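Local coordinates for eukaryotic initiation factor 4F subunit p150 (Saccharomyces cerevisiae, PDB 2VSO), which serves as the p150 scaffold of the cap-binding eIF4F complex, where translation machinery assembles, and interacts with PAB1 to bring the two mRNA ends close, at residues K139-K144 with R172-V177; S168-G173 with S208-T213. One frame throughout, in Å; residues are numbered along the deposited sequence.

Contact 1. Residues K139-K144 with R172-V177; sequences KGWTDK and RGLGLV
W141 lays its indole over the backbone of G173, and this CH-pi contact is the centre of the interface. The evidence is direct: G173 CA stands 3.8 Å from the centroid of the six-membered ring of W141, only 17° off the ring normal, with W141 CE3 the nearest ring atom at 3.7 Å. The ring can come this near to the helix because position 173 carries no side chain; a CB built on G173 would come about 2.4 Å from W141 CD2, a clash with the ring. Further along the helix the contact turns to aliphatic groups. L174 crosses the indole at about a right angle and brings its CD2 methyl to 3.9 Å from W141 CZ2, while V177 CG1 lies 3.7 Å from W141 CH2, at the far end of the ring system. No hydrogen bond joins the two segments, so shape and dispersion carry the contact. Replacing W141 by an alanine would probably leave the CA of G173 without its aromatic cover and open a gap beside the methyls of L174 and V177. What positions the ring is the turn out of helix 122-139: G140 leaves helical geometry with a positive phi of 77°, and W141, in an extended backbone, holds CG between its own N and carbonyl carbon (chi1 73°), swinging the indole toward helix 163-185. The CA atoms of W141 and G173 are then 6.4 Å apart. Within this all-helical MIF4G domain, the eIF4A-binding middle part of the protein, helix 191-206 contributes R200 in a cation-pi contact with W141 and C197 against V177; L174 and V177 also pack on helix 211-228, and L176 reaches F83 and C87 of helix 73-88.

Contact 2. Residues S168-G173 with S208-T213; sequences SAKRRG and SPSEET
K170, within helix 163-185, and T213, in the first turn of helix 211-228, are the nearest backbone positions, with 9.1 Å between their CA atoms, a separation that leaves the contact to side chains. The pairing belongs to the helical MIF4G domain, where a long lysine spans from one helix to the N-terminal end of another, and S210 occupies the N-cap position there. K170 makes the crossing: CG is anti to the backbone N (chi1 178°) and the chain stays extended beyond it, placing NZ 6.3 Å from its own CA. At its end the ammonium donates a hydrogen bond to S210 OG, NZ to OG 2.6 Å. E212, in the first turn two residues after S210, passes obliquely by the lysine; its OE1 stands 3.8 Å from K170 NZ, a long salt bridge, so it probably offers charge compensation more than a directed bond. The methylene before the ammonium also takes part, with K170 CE 4.0 Å from T213 OG1. The polar ends are completed by D143 in the loop after helix 122-139: its carbonyl O accepts a second hydrogen bond from K170 NZ, and its carboxylate OD1 is hydrogen-bonded to S210 OG and, weakly, to T213 OG1. The serine hydroxyl thus stands between an ammonium and a carboxylate, and the buried lysine charge is probably eased by D143 and E212 together. The bond to the serine leaves the ammonium in a near-tetrahedral direction, the angle K170 CE-NZ to S210 OG being about 110°.

Both contacts draw on helix 163-185, sharing R172 and G173, and their centres lie 6 Å apart on the same side of the chain's centre. Each is partly buried, yet contact 1 sits nearer the middle of the chain (centre about 11 Å away, against 14 Å) and has no exposed residue among those that touch, whereas contact 2 includes the exposed E212. Chemistry follows place: 139-144 with 172-177 is held by aromatic and aliphatic surfaces, 168-173 with 208-213 by a lysine and its polar partners. The loop at 139-144 joins them, since W141 serves the first and D143 bonds into the second.

Contact 1. Residues K139-K144 with R172-V177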
loop_
_atom_site.group_PDB
_atom_site.type_symbol
_atom_site.label_atom_id
_atom_site.label_comp_id
_atom_site.label_asym_id
_atom_site.label_seq_id
_atom_site.Cartn_x
_atom_site.Cartn_y
_atom_site.Cartn_z
ATOM N N LYS C 139 -24.023 1.274 17.236
ATOM C CA LYS C 139 -22.926 1.898 17.983
ATOM C C LYS C 139 -22.568 3.280 17.435
ATOM O O LYS C 139 -22.324 4.217 18.198
ATOM C CB LYS C 139 -21.678 1.012 17.976
ATOM C CG LYS C 139 -21.909 -0.413 18.453
ATOM C CD LYS C 139 -20.579 -1.099 18.676
ATOM C CE LYS C 139 -20.727 -2.593 18.833
ATOM N NZ LYS C 139 -19.394 -3.272 18.845
ATOM N N GLY C 140 -22.517 3.397 16.109
ATOM C CA GLY C 140 -22.324 4.684 15.459
ATOM C C GLY C 140 -20.906 5.222 15.489
ATOM O O GLY C 140 -19.967 4.522 15.869
ATOM N N TRP C 141 -20.755 6.475 15.074
ATOM C CA TRP C 141 -19.446 7.119 14.992
ATOM C C TRP C 141 -19.613 8.561 14.507
ATOM O O TRP C 141 -20.692 8.930 14.040
ATOM C CB TRP C 141 -18.500 6.319 14.076
ATOM C CG TRP C 141 -18.796 6.419 12.597
ATOM C CD1 TRP C 141 -18.303 7.350 11.725
ATOM C CD2 TRP C 141 -19.628 5.545 11.819
ATOM N NE1 TRP C 141 -18.791 7.121 10.462
ATOM C CE2 TRP C 141 -19.606 6.022 10.492
ATOM C CE3 TRP C 141 -20.400 4.415 12.118
ATOM C CZ2 TRP C 141 -20.327 5.411 9.466
ATOM C CZ3 TRP C 141 -21.106 3.805 11.095
ATOM C CH2 TRP C 141 -21.057 4.303 9.780
ATOM N N THR C 142 -18.569 9.382 14.643
ATOM C CA THR C 142 -18.628 10.764 14.155
ATOM C C THR C 142 -17.715 10.984 12.950
ATOM O O THR C 142 -16.627 10.411 12.870
ATOM C CB THR C 142 -18.295 11.812 15.260
ATOM O OG1 THR C 142 -16.981 11.575 15.781
ATOM C CG2 THR C 142 -19.319 11.763 16.399
ATOM N N ASP C 143 -18.163 11.812 12.011
ATOM C CA ASP C 143 -17.358 12.121 10.836
ATOM C C ASP C 143 -16.234 13.114 11.147
ATOM O O ASP C 143 -15.084 12.901 10.760
ATOM C CB ASP C 143 -18.229 12.657 9.698
ATOM C CG ASP C 143 -17.418 12.989 8.459
ATOM O OD1 ASP C 143 -16.374 12.335 8.249
ATOM O OD2 ASP C 143 -17.817 13.900 7.701
ATOM N N LYS C 144 -16.575 14.198 11.839
ATOM C CA LYS C 144 -15.601 15.234 12.146
ATOM C C LYS C 144 -14.738 14.851 13.330
ATOM O O LYS C 144 -15.250 14.542 14.407
ATOM C CB LYS C 144 -16.294 16.571 12.412
ATOM C CG LYS C 144 -16.872 17.225 11.164
ATOM C CD LYS C 144 -17.304 18.658 11.437
ATOM C CE LYS C 144 -18.369 18.722 12.516
ATOM N NZ LYS C 144 -18.932 20.095 12.639
ATOM N N ARG C 172 -13.346 2.238 11.813
ATOM C CA ARG C 172 -14.080 0.979 11.942
ATOM C C ARG C 172 -15.515 1.080 11.439
ATOM O O ARG C 172 -16.023 0.155 10.820
ATOM C CB ARG C 172 -14.052 0.478 13.387
ATOM C CG ARG C 172 -12.685 -0.014 13.821
ATOM C CD ARG C 172 -12.669 -0.410 15.282
ATOM N NE ARG C 172 -11.330 -0.786 15.724
ATOM C CZ ARG C 172 -11.021 -1.088 16.980
ATOM N NH1 ARG C 172 -11.960 -1.054 17.918
ATOM N NH2 ARG C 172 -9.778 -1.421 17.301
ATOM N N GLY C 173 -16.169 2.201 11.704
ATOM C CA GLY C 173 -17.485 2.433 11.138
ATOM C C GLY C 173 -17.453 2.383 9.619
ATOM O O GLY C 173 -18.231 1.656 9.003
ATOM N N LEU C 174 -16.548 3.156 9.018
ATOM C CA LEU C 174 -16.396 3.193 7.564
ATOM C C LEU C 174 -15.955 1.846 6.996
ATOM O O LEU C 174 -16.333 1.485 5.899
ATOM C CB LEU C 174 -15.430 4.313 7.148
ATOM C CG LEU C 174 -16.102 5.664 7.378
ATOM C CD1 LEU C 174 -15.323 6.818 6.774
ATOM C CD2 LEU C 174 -17.521 5.596 6.808
ATOM N N GLY C 175 -15.140 1.114 7.744
ATOM C CA GLY C 175 -14.780 -0.228 7.347
ATOM C C GLY C 175 -16.023 -1.109 7.282
ATOM O O GLY C 175 -16.119 -2.007 6.446
ATOM N N LEU C 176 -16.979 -0.844 8.166
ATOM C CA LEU C 176 -18.223 -1.601 8.174
ATOM C C LEU C 176 -19.134 -1.286 6.991
ATOM O O LEU C 176 -19.633 -2.205 6.347
ATOM C CB LEU C 176 -18.974 -1.411 9.486
ATOM C CG LEU C 176 -20.446 -1.796 9.416
ATOM C CD1 LEU C 176 -20.640 -3.301 9.647
ATOM C CD2 LEU C 176 -21.215 -0.967 10.423
ATOM N N VAL C 177 -19.354 -0.002 6.704
ATOM C CA VAL C 177 -20.183 0.378 5.557
ATOM C C VAL C 177 -19.625 -0.312 4.334
ATOM O O VAL C 177 -20.360 -0.756 3.449
ATOM C CB VAL C 177 -20.196 1.893 5.285
ATOM C CG1 VAL C 177 -20.854 2.648 6.436
ATOM C CG2 VAL C 177 -18.817 2.368 5.086
#

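Contact 2. Residues S168-G173 with S208-T213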
loop_
_atom_site.group_PDB
_atom_site.type_symbol
_atom_site.label_atom_id
_atom_site.label_comp_id
_atom_site.label_asym_id
_atom_site.label_seq_id
_atom_site.Cartn_x
_atom_site.Cartn_y
_atom_site.Cartn_z
ATOM N N SER C 168 -10.259 5.532 15.385
ATOM C CA SER C 168 -10.553 4.117 15.203
ATOM C C SER C 168 -12.063 3.854 15.129
ATOM O O SER C 168 -12.515 2.937 14.444
ATOM C CB SER C 168 -9.923 3.308 16.332
ATOM O OG SER C 168 -8.529 3.545 16.382
ATOM N N ALA C 169 -12.830 4.669 15.842
ATOM C CA ALA C 169 -14.275 4.639 15.747
ATOM C C ALA C 169 -14.790 4.939 14.342
ATOM O O ALA C 169 -15.739 4.307 13.867
ATOM C CB ALA C 169 -14.864 5.610 16.724
ATOM N N LYS C 170 -14.183 5.916 13.684
ATOM C CA LYS C 170 -14.621 6.296 12.349
ATOM C C LYS C 170 -14.074 5.266 11.384
ATOM O O LYS C 170 -14.796 4.715 10.557
ATOM C CB LYS C 170 -14.116 7.695 11.994
ATOM C CG LYS C 170 -14.487 8.171 10.607
ATOM C CD LYS C 170 -14.044 9.608 10.395
ATOM C CE LYS C 170 -14.230 10.042 8.963
ATOM N NZ LYS C 170 -13.377 11.217 8.656
ATOM N N ARG C 171 -12.791 4.985 11.512
ATOM C CA ARG C 171 -12.158 4.018 10.642
ATOM C C ARG C 171 -12.999 2.729 10.628
ATOM O O ARG C 171 -13.362 2.219 9.564
ATOM C CB ARG C 171 -10.713 3.785 11.093
ATOM C CG ARG C 171 -10.046 2.585 10.487
ATOM C CD ARG C 171 -8.707 2.309 11.147
ATOM N NE ARG C 171 -8.857 1.648 12.442
ATOM C CZ ARG C 171 -8.819 0.329 12.621
ATOM N NH1 ARG C 171 -8.634 -0.484 11.587
ATOM N NH2 ARG C 171 -8.967 -0.178 13.839
ATOM N N ARG C 172 -13.346 2.238 11.813
ATOM C CA ARG C 172 -14.080 0.979 11.942
ATOM C C ARG C 172 -15.515 1.080 11.439
ATOM O O ARG C 172 -16.023 0.155 10.820
ATOM C CB ARG C 172 -14.052 0.478 13.387
ATOM C CG ARG C 172 -12.685 -0.014 13.821
ATOM C CD ARG C 172 -12.669 -0.410 15.282
ATOM N NE ARG C 172 -11.330 -0.786 15.724
ATOM C CZ ARG C 172 -11.021 -1.088 16.980
ATOM N NH1 ARG C 172 -11.960 -1.054 17.918
ATOM N NH2 ARG C 172 -9.778 -1.421 17.301
ATOM N N GLY C 173 -16.169 2.201 11.704
ATOM C CA GLY C 173 -17.485 2.433 11.138
ATOM C C GLY C 173 -17.453 2.383 9.619
ATOM O O GLY C 173 -18.231 1.656 9.003
ATOM N N SER C 208 -20.615 19.224 5.916
ATOM C CA SER C 208 -19.176 19.370 5.669
ATOM C C SER C 208 -18.437 18.038 5.776
ATOM O O SER C 208 -17.862 17.719 6.818
ATOM C CB SER C 208 -18.555 20.417 6.603
ATOM O OG SER C 208 -18.343 19.899 7.905
ATOM N N PRO C 209 -18.438 17.268 4.679
ATOM C CA PRO C 209 -17.956 15.882 4.626
ATOM C C PRO C 209 -16.438 15.804 4.614
ATOM O O PRO C 209 -15.798 16.587 3.919
ATOM C CB PRO C 209 -18.504 15.366 3.288
ATOM C CG PRO C 209 -19.405 16.473 2.744
ATOM C CD PRO C 209 -18.916 17.731 3.367
ATOM N N SER C 210 -15.876 14.871 5.375
ATOM C CA SER C 210 -14.437 14.667 5.383
ATOM C C SER C 210 -14.052 13.851 4.157
ATOM O O SER C 210 -14.908 13.276 3.495
ATOM C CB SER C 210 -13.990 13.961 6.663
ATOM O OG SER C 210 -14.432 12.615 6.682
ATOM N N GLU C 211 -12.767 13.802 3.842
ATOM C CA GLU C 211 -12.349 13.105 2.637
ATOM C C GLU C 211 -12.445 11.578 2.747
ATOM O O GLU C 211 -12.682 10.897 1.753
ATOM C CB GLU C 211 -10.966 13.578 2.182
ATOM C CG GLU C 211 -11.036 14.955 1.535
ATOM C CD GLU C 211 -9.781 15.333 0.776
ATOM O OE1 GLU C 211 -8.755 14.634 0.926
ATOM O OE2 GLU C 211 -9.832 16.340 0.035
ATOM N N GLU C 212 -12.283 11.043 3.950
ATOM C CA GLU C 212 -12.469 9.613 4.170
ATOM C C GLU C 212 -13.917 9.179 3.911
ATOM O O GLU C 212 -14.163 8.113 3.355
ATOM C CB GLU C 212 -12.057 9.223 5.589
ATOM C CG GLU C 212 -10.726 9.797 6.031
ATOM C CD GLU C 212 -10.321 9.286 7.391
ATOM O OE1 GLU C 212 -11.023 8.391 7.911
ATOM O OE2 GLU C 212 -9.311 9.777 7.939
ATOM N N THR C 213 -14.870 10.013 4.313
ATOM C CA THR C 213 -16.281 9.713 4.107
ATOM C C THR C 213 -16.647 9.689 2.628
ATOM O O THR C 213 -17.296 8.754 2.157
ATOM C CB THR C 213 -17.183 10.707 4.870
ATOM O OG1 THR C 213 -17.142 10.395 6.266
ATOM C CG2 THR C 213 -18.604 10.610 4.399
#